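Tripartite terminase subunit 3 (Human herpesvirus 5, PDB 3N4P) serves as the large terminase subunit of the viral DNA-packaging motor, this chain being its C-terminal nuclease domain, which probably cuts the viral genome. Local coordinates at residues Asp220-Glu223 with Tyr224-Gln228; Leu190-Glu193 with Gln194-Arg198; Val148-Ala151 with Cys152-Gln156. One frame throughout, in Å; residues are numbered along the deposited sequence.

How the interactions relate
All three interactions are i to i+4 contacts within single helices, and each is partly buried, with a mainly aliphatic inner side and a more polar outer one. Interaction 1 sits on the first turns of helix 221-229, so it alone includes an N-cap. Interactions 2 and 3 lie within helices 187-200 and 144-161. The first two share a neighbour, helix 256-267, and their centres are about 18 Å apart. Interaction 3 lies across the chain's centre, its own centre about 28 and 29 Å from theirs, and belongs to a beta-alpha-beta unit. Their outer charges differ: Glu223 has a magnesium ion beside it, while Glu193 and Arg149 pair with Arg234 and Glu110, residues outside their own helices.

Interaction 1: Asp220-Glu223 with Tyr224-Gln228; sequences DPIE and YLLEQ
Ile222 and Leu226 form the tight side of this turn of helix, with Ile222 CG2 3.7 Å from Leu226 CD2. With CG1 of Ile222 beside its backbone N (chi1 -63°), CG2 falls next to the carbonyl carbon and faces the following turn. Leu226 CD2 also presses on Ile222 O at 3.3 Å, and Leu225 CD2 stands 4.3 Å from Ile222 CD1. Branched aliphatic chains suit this stripe, because Phe43 of helix 37-45 packs on all three residues.

The segment opens helix 221-229. Asp220 is its N-cap: OD1 accepts from Ile222 N at 3.3 Å, met from above the carboxylate plane, while OD2 makes a salt bridge to Arg47. Pro221 fits the first turn, where a residue without an N-H costs no helical bond, and its O takes Leu225 N at 2.8 Å. Tyr224 directs its hydroxyl to His99, and its ring meets that of His219.

The outer side is looser. Glu223 and Glu227 are exposed, and OE2 of Glu223 stays 4.6 Å from OE1 of Glu227, a like-charge pair without contact. A bound magnesium ion about 3 Å from the Glu223 side chain would probably offset part of that charge.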
ATOM      1  N   ASP B 220      13.486   6.869  -3.844  1.00 39.19           N
ATOM      2  CA  ASP B 220      12.095   6.265  -3.987  1.00 38.63           C
ATOM      3  C   ASP B 220      11.264   7.087  -4.992  1.00 36.31           C
ATOM      4  O   ASP B 220      11.103   8.291  -4.759  1.00 37.38           O
ATOM      5  CB  ASP B 220      11.432   6.175  -2.583  1.00 38.76           C
ATOM      6  CG  ASP B 220       9.909   5.787  -2.659  1.00 45.70           C
ATOM      7  OD1 ASP B 220       9.409   5.198  -3.676  1.00 46.90           O
ATOM      8  OD2 ASP B 220       9.207   6.106  -1.678  1.00 51.63           O
ATOM      9  N   PRO B 221      10.799   6.494  -6.134  1.00 35.51           N
ATOM     10  CA  PRO B 221      10.102   7.294  -7.169  1.00 35.35           C
ATOM     11  C   PRO B 221       8.847   7.983  -6.706  1.00 37.08           C
ATOM     12  O   PRO B 221       8.514   9.097  -7.188  1.00 35.58           O
ATOM     13  CB  PRO B 221       9.715   6.290  -8.270  1.00 34.58           C
ATOM     14  CG  PRO B 221      10.765   5.084  -8.124  1.00 34.12           C
ATOM     15  CD  PRO B 221      11.197   5.139  -6.618  1.00 36.49           C
ATOM     16  N   ILE B 222       8.106   7.316  -5.816  1.00 37.92           N
ATOM     17  CA  ILE B 222       6.955   7.922  -5.211  1.00 37.90           C
ATOM     18  C   ILE B 222       7.274   9.121  -4.296  1.00 40.81           C
ATOM     19  O   ILE B 222       6.525  10.123  -4.268  1.00 42.49           O
ATOM     20  CB  ILE B 222       6.084   6.864  -4.500  1.00 38.55           C
ATOM     21  CG1 ILE B 222       5.513   5.823  -5.532  1.00 36.76           C
ATOM     22  CG2 ILE B 222       5.049   7.570  -3.663  1.00 35.94           C
ATOM     23  CD1 ILE B 222       4.859   6.500  -6.741  1.00 40.95           C
ATOM     24  N   GLU B 223       8.368   9.064  -3.549  1.00 42.29           N
ATOM     25  CA  GLU B 223       8.819  10.257  -2.739  1.00 43.28           C
ATOM     26  C   GLU B 223       9.239  11.430  -3.636  1.00 43.07           C
ATOM     27  O   GLU B 223       8.870  12.590  -3.398  1.00 45.11           O
ATOM     28  CB  GLU B 223       9.946   9.880  -1.776  1.00 45.78           C
ATOM     29  CG  GLU B 223      10.663  11.062  -1.052  1.00 53.96           C
ATOM     30  CD  GLU B 223      11.276  10.683   0.349  1.00 68.20           C
ATOM     31  OE1 GLU B 223      12.150   9.757   0.432  1.00 69.03           O
ATOM     32  OE2 GLU B 223      10.906  11.358   1.360  1.00 70.40           O
ATOM     33  N   TYR B 224       9.914  11.115  -4.739  1.00 41.48           N
ATOM     34  CA  TYR B 224      10.242  12.076  -5.761  1.00 40.64           C
ATOM     35  C   TYR B 224       8.982  12.704  -6.401  1.00 41.10           C
ATOM     36  O   TYR B 224       8.932  13.917  -6.603  1.00 43.86           O
ATOM     37  CB  TYR B 224      11.037  11.341  -6.835  1.00 38.81           C
ATOM     38  CG  TYR B 224      11.559  12.230  -7.920  1.00 40.75           C
ATOM     39  CD1 TYR B 224      10.989  12.214  -9.190  1.00 39.30           C
ATOM     40  CD2 TYR B 224      12.665  13.095  -7.690  1.00 43.03           C
ATOM     41  CE1 TYR B 224      11.481  13.034 -10.210  1.00 40.75           C
ATOM     42  CE2 TYR B 224      13.154  13.934  -8.707  1.00 40.98           C
ATOM     43  CZ  TYR B 224      12.573  13.881  -9.959  1.00 44.22           C
ATOM     44  OH  TYR B 224      13.079  14.681 -10.961  1.00 48.00           O
ATOM     45  N   LEU B 225       8.018  11.865  -6.780  1.00 39.80           N
ATOM     46  CA  LEU B 225       6.773  12.281  -7.355  1.00 41.44           C
ATOM     47  C   LEU B 225       5.955  13.122  -6.303  1.00 42.47           C
ATOM     48  O   LEU B 225       5.374  14.142  -6.650  1.00 44.18           O
ATOM     49  CB  LEU B 225       5.949  11.066  -7.851  1.00 40.62           C
ATOM     50  CG  LEU B 225       4.545  11.396  -8.380  1.00 41.90           C
ATOM     51  CD1 LEU B 225       4.658  12.082  -9.712  1.00 39.85           C
ATOM     52  CD2 LEU B 225       3.648  10.159  -8.568  1.00 42.25           C
ATOM     53  N   LEU B 226       5.957  12.735  -5.033  1.00 42.33           N
ATOM     54  CA  LEU B 226       5.342  13.576  -4.010  1.00 44.08           C
ATOM     55  C   LEU B 226       5.934  14.991  -3.893  1.00 47.24           C
ATOM     56  O   LEU B 226       5.202  15.971  -3.616  1.00 49.27           O
ATOM     57  CB  LEU B 226       5.471  12.936  -2.670  1.00 43.82           C
ATOM     58  CG  LEU B 226       4.314  12.279  -1.897  1.00 48.75           C
ATOM     59  CD1 LEU B 226       2.866  12.851  -2.219  1.00 51.55           C
ATOM     60  CD2 LEU B 226       4.323  10.760  -1.900  1.00 48.10           C
ATOM     61  N   GLU B 227       7.254  15.127  -4.049  1.00 47.83           N
ATOM     62  CA  GLU B 227       7.865  16.458  -4.048  1.00 51.46           C
ATOM     63  C   GLU B 227       7.233  17.366  -5.113  1.00 51.66           C
ATOM     64  O   GLU B 227       6.959  18.546  -4.872  1.00 52.04           O
ATOM     65  CB  GLU B 227       9.419  16.403  -4.207  1.00 51.49           C
ATOM     66  CG  GLU B 227      10.156  16.300  -2.874  1.00 57.85           C
ATOM     67  CD  GLU B 227      11.394  15.298  -2.852  1.00 66.92           C
ATOM     68  OE1 GLU B 227      11.678  14.710  -1.764  1.00 71.74           O
ATOM     69  OE2 GLU B 227      12.096  15.094  -3.875  1.00 67.63           O
ATOM     70  N   GLN B 228       6.998  16.790  -6.280  1.00 51.68           N
ATOM     71  CA  GLN B 228       6.295  17.502  -7.355  1.00 53.88           C
ATOM     72  C   GLN B 228       4.811  17.771  -7.076  1.00 54.68           C
ATOM     73  O   GLN B 228       4.300  18.820  -7.434  1.00 56.06           O
ATOM     74  CB  GLN B 228       6.507  16.792  -8.680  1.00 53.48           C
ATOM     75  CG  GLN B 228       7.996  16.805  -9.060  1.00 54.43           C
ATOM     76  CD  GLN B 228       8.281  16.352 -10.531  1.00 56.20           C
ATOM     77  OE1 GLN B 228       7.392  16.368 -11.404  1.00 54.30           O
ATOM     78  NE2 GLN B 228       9.536  15.978 -10.803  1.00 60.69           N
TER

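Interaction 2: Leu190-Glu193 with Gln194-Arg198; sequences LAVE and QFISR
Gln194, whose CB rests 3.2 Å from Leu190 O, carries its amide over one face of the Arg198 guanidinium, with Gln194 NE2 3.7 Å above the centre of that plane. Gln194 OE1 comes within 3.2 Å of Arg198 NH1, but the angle is too poor for a hydrogen bond, and the two groups are layered rather than joined through an N-H. An extended chain beyond CG takes the amide of Gln194 out to this position. A further flat group, the Phe195 ring, meets the ring of Phe199 with the planes about 35° apart, and is packed by Ile262 and Ile204. Phe195 CB is 3.4 Å from Val192 O, and from there CG, opposite the backbone N (chi1 -176°), leads the ring away from residues 190-193 toward those two isoleucines.

These residues lie in helix 187-200, inside the region required for interaction with UL56 and for DNA packaging. The helix is amphipathic. On the buried side, Val192 and Ile196 run side by side and point the same way, with Val192 CG1 3.9 Å from Ile196 CD1, and Leu232 and Leu34 border Ile196. Ala191, with its small methyl, lets helix 256-267 come close through Met263 and Tyr266.

The backbone ladder is firm at first: Gln194 N reaches Leu190 O at 2.7 Å, and Phe195 N and Ile196 N bond to Ala191 O and Val192 O. The next rung, Ser197 N to Glu193 O, is weak at 3.3 Å. Ser197 is exposed, and Glu193, bent at chi2, uses OE2 in a salt bridge with Arg234.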
ATOM      1  N   LEU B 190      -8.671  20.916 -17.297  1.00 77.10           N
ATOM      2  CA  LEU B 190      -9.563  19.803 -16.881  1.00 75.67           C
ATOM      3  C   LEU B 190      -8.789  18.657 -16.195  1.00 69.35           C
ATOM      4  O   LEU B 190      -9.171  18.163 -15.107  1.00 66.48           O
ATOM      5  CB  LEU B 190     -10.323  19.243 -18.089  1.00 77.08           C
ATOM      6  CG  LEU B 190     -11.099  20.217 -18.959  1.00 84.76           C
ATOM      7  CD1 LEU B 190     -11.985  19.494 -19.996  1.00 86.33           C
ATOM      8  CD2 LEU B 190     -11.918  21.164 -18.084  1.00 84.30           C
ATOM      9  N   ALA B 191      -7.713  18.240 -16.861  1.00 64.34           N
ATOM     10  CA  ALA B 191      -6.812  17.214 -16.338  1.00 61.81           C
ATOM     11  C   ALA B 191      -6.228  17.551 -14.962  1.00 60.14           C
ATOM     12  O   ALA B 191      -6.371  16.774 -14.033  1.00 58.91           O
ATOM     13  CB  ALA B 191      -5.671  16.803 -17.417  1.00 57.76           C
ATOM     14  N   VAL B 192      -5.673  18.745 -14.795  1.00 62.57           N
ATOM     15  CA  VAL B 192      -5.117  19.134 -13.500  1.00 62.50           C
ATOM     16  C   VAL B 192      -6.200  19.089 -12.428  1.00 65.09           C
ATOM     17  O   VAL B 192      -6.070  18.399 -11.382  1.00 63.43           O
ATOM     18  CB  VAL B 192      -4.403  20.504 -13.617  1.00 63.68           C
ATOM     19  CG1 VAL B 192      -4.273  21.189 -12.265  1.00 65.81           C
ATOM     20  CG2 VAL B 192      -3.016  20.280 -14.226  1.00 66.32           C
ATOM     21  N   GLU B 193      -7.288  19.802 -12.698  1.00 67.97           N
ATOM     22  CA  GLU B 193      -8.398  19.859 -11.777  1.00 70.69           C
ATOM     23  C   GLU B 193      -9.006  18.484 -11.473  1.00 68.02           C
ATOM     24  O   GLU B 193      -9.350  18.214 -10.343  1.00 67.72           O
ATOM     25  CB  GLU B 193      -9.438  20.832 -12.319  1.00 74.86           C
ATOM     26  CG  GLU B 193     -10.649  20.906 -11.496  1.00 84.69           C
ATOM     27  CD  GLU B 193     -10.564  21.909 -10.334  1.00 93.49           C
ATOM     28  OE1 GLU B 193     -10.388  21.478  -9.155  1.00 92.51           O
ATOM     29  OE2 GLU B 193     -10.687  23.125 -10.614  1.00101.06           O
ATOM     30  N   GLN B 194      -9.173  17.633 -12.470  1.00 67.37           N
ATOM     31  CA  GLN B 194      -9.589  16.241 -12.222  1.00 67.33           C
ATOM     32  C   GLN B 194      -8.579  15.405 -11.354  1.00 62.40           C
ATOM     33  O   GLN B 194      -8.972  14.633 -10.473  1.00 59.39           O
ATOM     34  CB  GLN B 194      -9.839  15.476 -13.558  1.00 68.81           C
ATOM     35  CG  GLN B 194     -10.207  14.001 -13.273  1.00 72.47           C
ATOM     36  CD  GLN B 194     -10.109  13.052 -14.441  1.00 79.70           C
ATOM     37  OE1 GLN B 194      -9.016  12.534 -14.787  1.00 78.47           O
ATOM     38  NE2 GLN B 194     -11.259  12.769 -15.030  1.00 82.04           N
ATOM     39  N   PHE B 195      -7.283  15.534 -11.630  1.00 59.63           N
ATOM     40  CA  PHE B 195      -6.277  14.874 -10.771  1.00 56.33           C
ATOM     41  C   PHE B 195      -6.388  15.277  -9.279  1.00 57.15           C
ATOM     42  O   PHE B 195      -6.515  14.431  -8.364  1.00 54.04           O
ATOM     43  CB  PHE B 195      -4.888  15.213 -11.249  1.00 54.67           C
ATOM     44  CG  PHE B 195      -3.843  14.517 -10.482  1.00 54.83           C
ATOM     45  CD1 PHE B 195      -3.571  13.184 -10.742  1.00 50.82           C
ATOM     46  CD2 PHE B 195      -3.178  15.161  -9.454  1.00 52.12           C
ATOM     47  CE1 PHE B 195      -2.612  12.516 -10.005  1.00 50.91           C
ATOM     48  CE2 PHE B 195      -2.180  14.468  -8.742  1.00 53.85           C
ATOM     49  CZ  PHE B 195      -1.935  13.161  -9.023  1.00 48.09           C
ATOM     50  N   ILE B 196      -6.365  16.583  -9.043  1.00 58.67           N
ATOM     51  CA  ILE B 196      -6.332  17.069  -7.706  1.00 60.23           C
ATOM     52  C   ILE B 196      -7.511  16.435  -6.979  1.00 62.41           C
ATOM     53  O   ILE B 196      -7.377  15.968  -5.839  1.00 62.76           O
ATOM     54  CB  ILE B 196      -6.351  18.612  -7.700  1.00 62.96           C
ATOM     55  CG1 ILE B 196      -4.969  19.138  -8.108  1.00 63.31           C
ATOM     56  CG2 ILE B 196      -6.848  19.224  -6.325  1.00 64.12           C
ATOM     57  CD1 ILE B 196      -5.018  20.628  -8.497  1.00 70.30           C
ATOM     58  N   SER B 197      -8.669  16.385  -7.641  1.00 64.27           N
ATOM     59  CA  SER B 197      -9.861  15.903  -6.968  1.00 65.02           C
ATOM     60  C   SER B 197      -9.773  14.396  -6.733  1.00 61.54           C
ATOM     61  O   SER B 197     -10.101  13.937  -5.638  1.00 58.69           O
ATOM     62  CB  SER B 197     -11.132  16.288  -7.740  1.00 69.97           C
ATOM     63  OG  SER B 197     -12.202  15.488  -7.298  1.00 73.66           O
ATOM     64  N   ARG B 198      -9.345  13.632  -7.746  1.00 57.87           N
ATOM     65  CA  ARG B 198      -9.109  12.187  -7.569  1.00 57.55           C
ATOM     66  C   ARG B 198      -8.090  11.801  -6.520  1.00 55.09           C
ATOM     67  O   ARG B 198      -8.294  10.823  -5.788  1.00 55.50           O
ATOM     68  CB  ARG B 198      -8.724  11.470  -8.902  1.00 55.90           C
ATOM     69  CG  ARG B 198      -9.978  11.286  -9.765  1.00 63.19           C
ATOM     70  CD  ARG B 198      -9.622  10.845 -11.189  1.00 61.56           C
ATOM     71  NE  ARG B 198     -10.788  10.264 -11.868  1.00 67.51           N
ATOM     72  CZ  ARG B 198     -10.740   9.682 -13.082  1.00 69.89           C
ATOM     73  NH1 ARG B 198      -9.607   9.611 -13.728  1.00 61.46           N
ATOM     74  NH2 ARG B 198     -11.822   9.148 -13.645  1.00 74.25           N
TER

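Interaction 3: Val148-Ala151 with Cys152-Gln156; sequences VRIA and CLIRQ
Ala151 and Arg155 are linked by an almost straight backbone bond, Arg155 N to Ala151 O at 3.0 Å with an angle of 176° at the hydrogen. The same oxygen also receives a weak second bond from Ile154 N, whose stronger acceptor is Ile150 O at 2.9 Å. Ile154 N is thus shared between two carbonyls, and Ala151 O between two donors. In the turn before, Cys152 N bonds to Val148 O at 3.1 Å and Leu153 N to Arg149 O at 2.9 Å.

The helix, 144-161, is the crossover of a beta-alpha-beta unit between strands 133-138 and 165-172, and its inner stripe is aliphatic. Ile150 and Ile154 meet at a slant, CG2 of Ile150 4.0 Å from CD1 of Ile154. A chi1 of -72° sets Ile154 CG1 beside its own backbone N and 3.3 Å from Ile150 O. Ala151 is slim enough to sit against Val138 and Phe168 of the two strands, while Leu153 and Ile154 pack on Ala114 of helix 109-127.

The long polar chain of Arg149 finds its partner outside the helix: NE forms a salt bridge with Glu110, tying this helix to the start of helix 109-127. Because the carbonyls of Ile150 and Ala151 and the N-H of Ile154 are bonded within the helix, these polar atoms need nothing from the sheet, and Ala151 and Ile154 can meet it through carbon alone.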
ATOM      1  N   VAL B 148       6.431  12.542 -33.845  1.00 72.27           N
ATOM      2  CA  VAL B 148       6.149  11.500 -34.844  1.00 72.40           C
ATOM      3  C   VAL B 148       7.211  10.435 -34.787  1.00 70.67           C
ATOM      4  O   VAL B 148       6.891   9.261 -34.598  1.00 69.06           O
ATOM      5  CB  VAL B 148       6.090  12.006 -36.306  1.00 75.78           C
ATOM      6  CG1 VAL B 148       5.375  10.973 -37.198  1.00 75.15           C
ATOM      7  CG2 VAL B 148       5.382  13.318 -36.391  1.00 78.89           C
ATOM      8  N   ARG B 149       8.469  10.840 -34.935  1.00 71.55           N
ATOM      9  CA  ARG B 149       9.547   9.880 -35.034  1.00 71.26           C
ATOM     10  C   ARG B 149       9.733   9.102 -33.777  1.00 67.87           C
ATOM     11  O   ARG B 149      10.031   7.914 -33.826  1.00 67.82           O
ATOM     12  CB  ARG B 149      10.879  10.546 -35.427  1.00 73.54           C
ATOM     13  CG  ARG B 149      10.989  10.897 -36.894  1.00 78.49           C
ATOM     14  CD  ARG B 149      12.414  11.441 -37.255  1.00 81.80           C
ATOM     15  NE  ARG B 149      12.660  12.672 -36.489  1.00 82.67           N
ATOM     16  CZ  ARG B 149      12.283  13.901 -36.862  1.00 86.13           C
ATOM     17  NH1 ARG B 149      11.687  14.130 -38.049  1.00 90.09           N
ATOM     18  NH2 ARG B 149      12.550  14.923 -36.064  1.00 83.71           N
ATOM     19  N   ILE B 150       9.565   9.778 -32.639  1.00 67.21           N
ATOM     20  CA  ILE B 150       9.649   9.134 -31.346  1.00 62.92           C
ATOM     21  C   ILE B 150       8.546   8.099 -31.183  1.00 61.93           C
ATOM     22  O   ILE B 150       8.825   6.988 -30.735  1.00 60.91           O
ATOM     23  CB  ILE B 150       9.671  10.174 -30.186  1.00 63.44           C
ATOM     24  CG1 ILE B 150      11.039  10.880 -30.135  1.00 63.51           C
ATOM     25  CG2 ILE B 150       9.204   9.566 -28.786  1.00 55.87           C
ATOM     26  CD1 ILE B 150      11.047  12.107 -29.178  1.00 61.94           C
ATOM     27  N   ALA B 151       7.312   8.434 -31.545  1.00 61.73           N
ATOM     28  CA  ALA B 151       6.233   7.434 -31.467  1.00 60.38           C
ATOM     29  C   ALA B 151       6.660   6.179 -32.211  1.00 61.48           C
ATOM     30  O   ALA B 151       6.547   5.039 -31.702  1.00 60.70           O
ATOM     31  CB  ALA B 151       4.932   7.966 -32.059  1.00 61.95           C
ATOM     32  N   CYS B 152       7.135   6.398 -33.416  1.00 61.93           N
ATOM     33  CA  CYS B 152       7.516   5.311 -34.289  1.00 65.68           C
ATOM     34  C   CYS B 152       8.659   4.521 -33.660  1.00 62.42           C
ATOM     35  O   CYS B 152       8.664   3.309 -33.733  1.00 63.72           O
ATOM     36  CB  CYS B 152       7.808   5.862 -35.697  1.00 66.38           C
ATOM     37  SG  CYS B 152       8.633   4.724 -36.739  1.00 80.78           S
ATOM     38  N   LEU B 153       9.567   5.184 -32.944  1.00 60.63           N
ATOM     39  CA  LEU B 153      10.688   4.451 -32.323  1.00 57.74           C
ATOM     40  C   LEU B 153      10.236   3.626 -31.157  1.00 53.42           C
ATOM     41  O   LEU B 153      10.758   2.582 -30.914  1.00 52.63           O
ATOM     42  CB  LEU B 153      11.904   5.329 -31.968  1.00 56.49           C
ATOM     43  CG  LEU B 153      12.686   5.968 -33.123  1.00 58.95           C
ATOM     44  CD1 LEU B 153      13.309   7.278 -32.658  1.00 58.48           C
ATOM     45  CD2 LEU B 153      13.777   5.071 -33.822  1.00 51.44           C
ATOM     46  N   ILE B 154       9.221   4.080 -30.457  1.00 53.74           N
ATOM     47  CA  ILE B 154       8.699   3.400 -29.289  1.00 50.43           C
ATOM     48  C   ILE B 154       8.009   2.142 -29.759  1.00 53.14           C
ATOM     49  O   ILE B 154       8.245   1.057 -29.205  1.00 54.71           O
ATOM     50  CB  ILE B 154       7.654   4.257 -28.569  1.00 50.30           C
ATOM     51  CG1 ILE B 154       8.327   5.454 -27.847  1.00 47.89           C
ATOM     52  CG2 ILE B 154       6.865   3.348 -27.507  1.00 47.09           C
ATOM     53  CD1 ILE B 154       7.388   6.395 -27.158  1.00 53.86           C
ATOM     54  N   ARG B 155       7.108   2.279 -30.727  1.00 54.60           N
ATOM     55  CA  ARG B 155       6.369   1.144 -31.264  1.00 57.75           C
ATOM     56  C   ARG B 155       7.382   0.050 -31.716  1.00 58.25           C
ATOM     57  O   ARG B 155       7.209  -1.136 -31.452  1.00 58.19           O
ATOM     58  CB  ARG B 155       5.521   1.592 -32.465  1.00 60.63           C
ATOM     59  CG  ARG B 155       4.504   0.574 -32.987  1.00 65.79           C
ATOM     60  CD  ARG B 155       4.086   0.880 -34.453  1.00 72.90           C
ATOM     61  NE  ARG B 155       5.218   1.333 -35.259  1.00 75.00           N
ATOM     62  CZ  ARG B 155       6.121   0.548 -35.852  1.00 79.14           C
ATOM     63  NH1 ARG B 155       6.061  -0.783 -35.751  1.00 80.57           N
ATOM     64  NH2 ARG B 155       7.119   1.107 -36.539  1.00 78.84           N
ATOM     65  N   GLN B 156       8.432   0.493 -32.363  1.00 58.65           N
ATOM     66  CA  GLN B 156       9.560  -0.361 -32.715  1.00 61.22           C
ATOM     67  C   GLN B 156      10.231  -1.195 -31.592  1.00 59.56           C
ATOM     68  O   GLN B 156      10.355  -2.419 -31.744  1.00 60.25           O
ATOM     69  CB  GLN B 156      10.612   0.499 -33.372  1.00 62.36           C
ATOM     70  CG  GLN B 156      10.497   0.518 -34.808  1.00 69.06           C
ATOM     71  CD  GLN B 156      11.579   1.389 -35.459  1.00 76.94           C
ATOM     72  OE1 GLN B 156      11.255   2.397 -36.140  1.00 81.65           O
ATOM     73  NE2 GLN B 156      12.863   1.041 -35.222  1.00 73.51           N
TER